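Local structure of multicopper oxidase (Uncultured bacterium, 4E9X) at residues V140-S145 with F168-K173; P176-L181 with P293-S298. The protein probably oxidises phenolic and related substrates one electron at a time and passes the electrons through its copper centres to dioxygen, which is reduced to water. All blocks are in the same frame, centred on the assembly; numbering follows the deposited sequence.

Interaction 1: residues V140-S145 with F168-K173; sequences VIMMMS and FSVNAK
Asn171 lays its carboxamide alongside the backbone of Ile141 to Met143 and imitates the peptide group of a neighbouring strand. Its OD1 takes the amide hydrogen of Met143 N at 2.8 Å, while its ND2 gives a nearly straight bond (169°) to Ile141 O at 2.9 Å, which lies almost in the plane of the amide. CG sits beside the backbone N and anti to the carbonyl carbon (chi1 -65°), which carries the flat group onward beside Ile141 to Met143, where the backbone of 168-173 turns off. A second bond from ND2 goes to Phe295 O, so both of its hydrogens have acceptors.

True antiparallel pairing precedes this. Ser145 and Ser169 form a hydrogen-bonded pair, Ser169 N to Ser145 O at 3.0 Å, and Met144 faces Val170 in a non-hydrogen-bonded pair. Asn171, already the second residue of the type I' turn from Val170 to Lys173, still donates its N to Met143 O; asparagine suits this turn because it tolerates the positive phi adopted there.

With Val170 CG1 between N and the carbonyl carbon (chi1 53°), CG2 is left facing the methionines, 3.8 Å from Met144 SD and 3.7 Å from Met142 CB. The flexible thioethers and the branched valine fill this side of the sheet, where Met144 also meets His201 and Met203.

On the other side Ser145 OG and Ser169 OG, the latter at 2.7 Å, hold a water; Ser169 OG is also bonded to Trp147 NE1. At this edge of a cupredoxin-like sheet the Asn171 amide takes up Met143 N and Ile141 O, and the water takes up Ala172 N and adds a bond to Met143 O, so the pairing ends with these buried peptide groups still bonded.

Interaction 2: residues P176-L181 with P293-S298; sequences PLTQPL and PNFFYS
This is an aromatic packing contact between two loops: 176-181, in the second cupredoxin-like domain, leads into strand 181-183, whereas segment 293-298 belongs to the connection from strand 270-275 of that domain to strand 306-308, in the sheet that also holds 36-40. No hydrogen bond joins the two segments. Two successive phenylalanines on the type I turn from Asn294 to Tyr297 carry the contact: Phe295 offers a flat face to the Thr178-Gln179 peptide, and Phe296 reaches Leu181 CB and strand 138-147.

Phe295 extends its ring with CG anti to the backbone N (chi1 -180°). Gln179 N stands 3.8 Å above the ring plane, offset toward the rim; this buried N has no hydrogen-bond partner in the model, and the ring face lies beneath it. The aliphatic part of Gln179 crosses the base of the same side chain obliquely, CB lying 3.6 Å from Phe295 CB. A bend at chi2 (-85°) then takes the carboxamide away, where OE1 accepts from Asp292 N and NE2 donates to Asp290 O, so glutamine serves as methylene packing at its root and as a polar tie at its tip.

The Phe296 ring is turned differently, presenting its centre to the rim of Phe295, whose CD2 stands 3.5 Å above it. The Phe296 side chain also touches Val140 and Met142, so it bridges strand 138-147 and loop 176-181. Leu181 CB packs on Phe296 CE2 at 3.9 Å. Pro180 O lies at the edge of this ring, near its plane, 3.7 Å from Phe296 CE2, while Gln179 O, hydrogen-bonded to Thr271 OG1, approaches obliquely to 3.4 Å from Phe296 CZ.

Both contacts are buried, but interaction 1 lies nearer the middle of the chain, at the edge of a sheet, while interaction 2 joins two loops between the same sheet and the one containing strand 181-183. Their chemistry differs accordingly: pairing, a side-chain amide and a shared water in the first, phenylalanine rings against aliphatic and peptide groups in the second. The turn bearing Phe295 and Phe296 connects them, because Phe296 O receives a probable hydrogen bond from Ile141 N, and Phe295 CZ packs against Val170 O. From the other loop, Thr178 CG2 meets Lys173 O. Loop 293-298 thus meets strand 138-147 at Ile141, next to where 168-173 departs.

Interaction 1: residues V140-S145 with F168-K173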
loop_
_atom_site.group_PDB
_atom_site.type_symbol
_atom_site.label_atom_id
_atom_site.label_comp_id
_atom_site.label_asym_id
_atom_site.label_seq_id
_atom_site.Cartn_x
_atom_site.Cartn_y
_atom_site.Cartn_z
ATOM N N VAL A 140 6.597 -22.187 -4.317
ATOM C CA VAL A 140 7.633 -21.263 -3.875
ATOM C C VAL A 140 7.084 -20.359 -2.781
ATOM O O VAL A 140 6.079 -19.703 -2.979
ATOM C CB VAL A 140 8.046 -20.395 -5.093
ATOM C CG1 VAL A 140 9.038 -19.280 -4.766
ATOM C CG2 VAL A 140 8.614 -21.309 -6.211
ATOM N N ILE A 141 7.796 -20.309 -1.663
ATOM C CA ILE A 141 7.438 -19.413 -0.542
ATOM C C ILE A 141 8.398 -18.269 -0.504
ATOM O O ILE A 141 9.618 -18.488 -0.451
ATOM C CB ILE A 141 7.444 -20.220 0.770
ATOM C CG1 ILE A 141 6.150 -21.079 0.860
ATOM C CG2 ILE A 141 7.603 -19.332 2.017
ATOM C CD1 ILE A 141 6.153 -22.129 1.952
ATOM N N MET A 142 7.878 -17.046 -0.478
ATOM C CA MET A 142 8.668 -15.810 -0.365
ATOM C C MET A 142 8.151 -14.953 0.783
ATOM O O MET A 142 7.095 -14.303 0.671
ATOM C CB MET A 142 8.613 -14.970 -1.656
ATOM C CG MET A 142 9.325 -15.712 -2.817
ATOM S SD MET A 142 9.564 -14.562 -4.168
ATOM C CE MET A 142 10.125 -15.614 -5.504
ATOM N N MET A 143 8.899 -14.936 1.905
ATOM C CA MET A 143 8.449 -14.179 3.092
ATOM C C MET A 143 9.323 -12.954 3.206
ATOM O O MET A 143 10.560 -13.067 3.424
ATOM C CB MET A 143 8.613 -15.076 4.340
ATOM C CG MET A 143 7.824 -16.387 4.191
ATOM S SD MET A 143 7.687 -17.364 5.726
ATOM C CE MET A 143 6.462 -16.400 6.608
ATOM N N MET A 144 8.746 -11.792 3.015
ATOM C CA MET A 144 9.512 -10.544 2.994
ATOM C C MET A 144 9.524 -9.891 4.357
ATOM O O MET A 144 8.528 -9.943 5.082
ATOM C CB MET A 144 8.927 -9.550 1.971
ATOM C CG MET A 144 9.505 -9.704 0.555
ATOM S SD MET A 144 9.192 -11.293 -0.238
ATOM C CE MET A 144 7.392 -11.211 -0.382
ATOM N N SER A 145 10.655 -9.282 4.743
ATOM C CA SER A 145 10.766 -8.561 6.002
ATOM C C SER A 145 11.895 -7.538 5.855
ATOM O O SER A 145 12.580 -7.419 4.838
ATOM C CB SER A 145 10.965 -9.483 7.185
ATOM O OG SER A 145 12.229 -10.118 7.144
ATOM N N PHE A 168 16.819 -5.296 3.959
ATOM C CA PHE A 168 15.561 -5.854 3.403
ATOM C C PHE A 168 15.779 -7.265 2.878
ATOM O O PHE A 168 16.878 -7.528 2.369
ATOM C CB PHE A 168 14.985 -4.935 2.301
ATOM C CG PHE A 168 14.914 -3.481 2.757
ATOM C CD1 PHE A 168 13.780 -3.049 3.446
ATOM C CD2 PHE A 168 15.987 -2.619 2.548
ATOM C CE1 PHE A 168 13.743 -1.751 3.930
ATOM C CE2 PHE A 168 15.939 -1.310 3.049
ATOM C CZ PHE A 168 14.811 -0.904 3.742
ATOM N N SER A 169 14.803 -8.154 2.967
ATOM C CA SER A 169 15.100 -9.520 2.591
ATOM C C SER A 169 13.881 -10.254 2.066
ATOM O O SER A 169 12.719 -9.887 2.287
ATOM C CB SER A 169 15.655 -10.297 3.808
ATOM O OG SER A 169 14.697 -10.235 4.902
ATOM N N VAL A 170 14.180 -11.365 1.383
ATOM C CA VAL A 170 13.232 -12.442 1.191
ATOM C C VAL A 170 13.805 -13.656 1.909
ATOM O O VAL A 170 14.994 -13.981 1.751
ATOM C CB VAL A 170 12.946 -12.707 -0.312
ATOM C CG1 VAL A 170 14.211 -12.928 -1.130
ATOM C CG2 VAL A 170 11.986 -13.927 -0.462
ATOM N N ASN A 171 12.995 -14.330 2.704
ATOM C CA ASN A 171 13.399 -15.514 3.495
ATOM C C ASN A 171 14.672 -15.224 4.263
ATOM O O ASN A 171 15.582 -16.062 4.317
ATOM C CB ASN A 171 13.517 -16.753 2.610
ATOM C CG ASN A 171 12.145 -17.113 2.045
ATOM O OD1 ASN A 171 11.149 -16.547 2.466
ATOM N ND2 ASN A 171 12.089 -18.017 1.056
ATOM N N ALA A 172 14.717 -14.024 4.851
ATOM C CA ALA A 172 15.789 -13.583 5.771
ATOM C C ALA A 172 17.166 -13.453 5.123
ATOM O O ALA A 172 18.156 -13.376 5.857
ATOM C CB ALA A 172 15.855 -14.452 7.025
ATOM N N LYS A 173 17.256 -13.331 3.798
ATOM C CA LYS A 173 18.531 -12.966 3.177
ATOM C C LYS A 173 18.311 -11.787 2.237
ATOM O O LYS A 173 17.280 -11.615 1.600
ATOM C CB LYS A 173 19.166 -14.179 2.467
ATOM C CG LYS A 173 19.130 -15.450 3.332
ATOM C CD LYS A 173 20.173 -16.511 3.045
ATOM C CE LYS A 173 19.813 -17.845 3.711
ATOM N NZ LYS A 173 20.117 -17.798 5.174
HETATM O O HOH W 1 12.661 -12.017 5.070
#

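Interaction 2: residues P176-L181 with P293-S298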
loop_
_atom_site.group_PDB
_atom_site.type_symbol
_atom_site.label_atom_id
_atom_site.label_comp_id
_atom_site.label_asym_id
_atom_site.label_seq_id
_atom_site.Cartn_x
_atom_site.Cartn_y
_atom_site.Cartn_z
ATOM N N PRO A 176 23.383 -10.146 -2.339
ATOM C CA PRO A 176 23.474 -11.388 -3.120
ATOM C C PRO A 176 23.365 -12.714 -2.393
ATOM O O PRO A 176 23.597 -13.752 -3.012
ATOM C CB PRO A 176 24.907 -11.297 -3.680
ATOM C CG PRO A 176 25.655 -10.657 -2.552
ATOM C CD PRO A 176 24.697 -9.555 -2.053
ATOM N N LEU A 177 23.005 -12.668 -1.118
ATOM C CA LEU A 177 22.913 -13.888 -0.288
ATOM C C LEU A 177 21.604 -14.619 -0.473
ATOM O O LEU A 177 21.422 -15.714 0.082
ATOM C CB LEU A 177 23.155 -13.586 1.183
ATOM C CG LEU A 177 24.543 -12.999 1.507
ATOM C CD1 LEU A 177 24.700 -12.848 3.025
ATOM C CD2 LEU A 177 25.649 -13.843 0.883
ATOM N N THR A 178 20.668 -14.064 -1.219
ATOM C CA THR A 178 19.487 -14.811 -1.653
ATOM C C THR A 178 19.931 -15.883 -2.649
ATOM O O THR A 178 21.105 -16.034 -2.963
ATOM C CB THR A 178 18.471 -13.833 -2.273
ATOM O OG1 THR A 178 19.224 -13.097 -3.235
ATOM C CG2 THR A 178 17.910 -12.851 -1.274
ATOM N N GLN A 179 18.969 -16.650 -3.149
ATOM C CA GLN A 179 19.253 -17.743 -4.103
ATOM C C GLN A 179 18.333 -17.573 -5.311
ATOM O O GLN A 179 17.211 -17.046 -5.174
ATOM C CB GLN A 179 18.938 -19.099 -3.447
ATOM C CG GLN A 179 19.911 -19.404 -2.313
ATOM C CD GLN A 179 21.184 -20.036 -2.823
ATOM O OE1 GLN A 179 21.225 -20.489 -3.961
ATOM N NE2 GLN A 179 22.194 -20.029 -1.969
ATOM N N PRO A 180 18.757 -18.067 -6.443
ATOM C CA PRO A 180 17.915 -18.025 -7.634
ATOM C C PRO A 180 16.747 -18.974 -7.533
ATOM O O PRO A 180 16.749 -19.979 -6.809
ATOM C CB PRO A 180 18.879 -18.514 -8.767
ATOM C CG PRO A 180 19.926 -19.351 -8.045
ATOM C CD PRO A 180 20.086 -18.674 -6.692
ATOM N N LEU A 181 15.722 -18.650 -8.317
ATOM C CA LEU A 181 14.518 -19.480 -8.508
ATOM C C LEU A 181 14.744 -20.184 -9.842
ATOM O O LEU A 181 14.600 -19.578 -10.928
ATOM C CB LEU A 181 13.280 -18.585 -8.462
ATOM C CG LEU A 181 11.906 -19.186 -8.218
ATOM C CD1 LEU A 181 10.850 -18.104 -7.988
ATOM C CD2 LEU A 181 11.490 -20.084 -9.371
ATOM N N PRO A 293 18.657 -25.473 -3.361
ATOM C CA PRO A 293 17.382 -25.711 -4.080
ATOM C C PRO A 293 16.167 -25.515 -3.183
ATOM O O PRO A 293 15.025 -25.527 -3.703
ATOM C CB PRO A 293 17.469 -27.153 -4.533
ATOM C CG PRO A 293 18.531 -27.790 -3.680
ATOM C CD PRO A 293 19.470 -26.692 -3.191
ATOM N N ASN A 294 16.344 -25.422 -1.865
ATOM C CA ASN A 294 15.222 -25.272 -0.952
ATOM C C ASN A 294 15.101 -23.899 -0.324
ATOM O O ASN A 294 14.390 -23.755 0.681
ATOM C CB ASN A 294 15.342 -26.324 0.182
ATOM C CG ASN A 294 14.004 -26.669 0.790
ATOM O OD1 ASN A 294 12.978 -26.756 0.108
ATOM N ND2 ASN A 294 14.031 -26.930 2.104
ATOM N N PHE A 295 15.721 -22.894 -0.901
ATOM C CA PHE A 295 15.682 -21.534 -0.364
ATOM C C PHE A 295 14.263 -20.982 -0.325
ATOM O O PHE A 295 13.989 -20.100 0.476
ATOM C CB PHE A 295 16.583 -20.647 -1.229
ATOM C CG PHE A 295 16.596 -19.188 -0.716
ATOM C CD1 PHE A 295 17.307 -18.819 0.403
ATOM C CD2 PHE A 295 15.841 -18.231 -1.385
ATOM C CE1 PHE A 295 17.273 -17.494 0.870
ATOM C CE2 PHE A 295 15.789 -16.923 -0.947
ATOM C CZ PHE A 295 16.504 -16.562 0.178
ATOM N N PHE A 296 13.380 -21.468 -1.195
ATOM C CA PHE A 296 11.976 -21.056 -1.180
ATOM C C PHE A 296 11.069 -22.186 -0.734
ATOM O O PHE A 296 9.867 -22.176 -1.005
ATOM C CB PHE A 296 11.531 -20.571 -2.587
ATOM C CG PHE A 296 12.383 -19.459 -3.159
ATOM C CD1 PHE A 296 12.210 -18.149 -2.707
ATOM C CD2 PHE A 296 13.361 -19.702 -4.130
ATOM C CE1 PHE A 296 12.953 -17.104 -3.238
ATOM C CE2 PHE A 296 14.106 -18.634 -4.673
ATOM C CZ PHE A 296 13.922 -17.341 -4.214
ATOM N N TYR A 297 11.655 -23.160 0.010
ATOM C CA TYR A 297 10.899 -24.308 0.543
ATOM C C TYR A 297 10.349 -25.200 -0.553
ATOM O O TYR A 297 9.516 -26.077 -0.317
ATOM C CB TYR A 297 9.816 -23.902 1.544
ATOM C CG TYR A 297 10.238 -23.834 2.983
ATOM C CD1 TYR A 297 10.963 -24.841 3.598
ATOM C CD2 TYR A 297 9.834 -22.749 3.766
ATOM C CE1 TYR A 297 11.339 -24.770 4.959
ATOM C CE2 TYR A 297 10.193 -22.653 5.108
ATOM C CZ TYR A 297 10.934 -23.662 5.698
ATOM O OH TYR A 297 11.320 -23.613 7.021
ATOM N N SER A 298 10.832 -25.081 -1.817
ATOM C CA SER A 298 10.167 -25.836 -2.903
ATOM C C SER A 298 10.410 -27.320 -2.814
ATOM O O SER A 298 9.590 -28.075 -3.250
ATOM C CB SER A 298 10.702 -25.345 -4.259
ATOM O OG SER A 298 10.378 -23.983 -4.470
#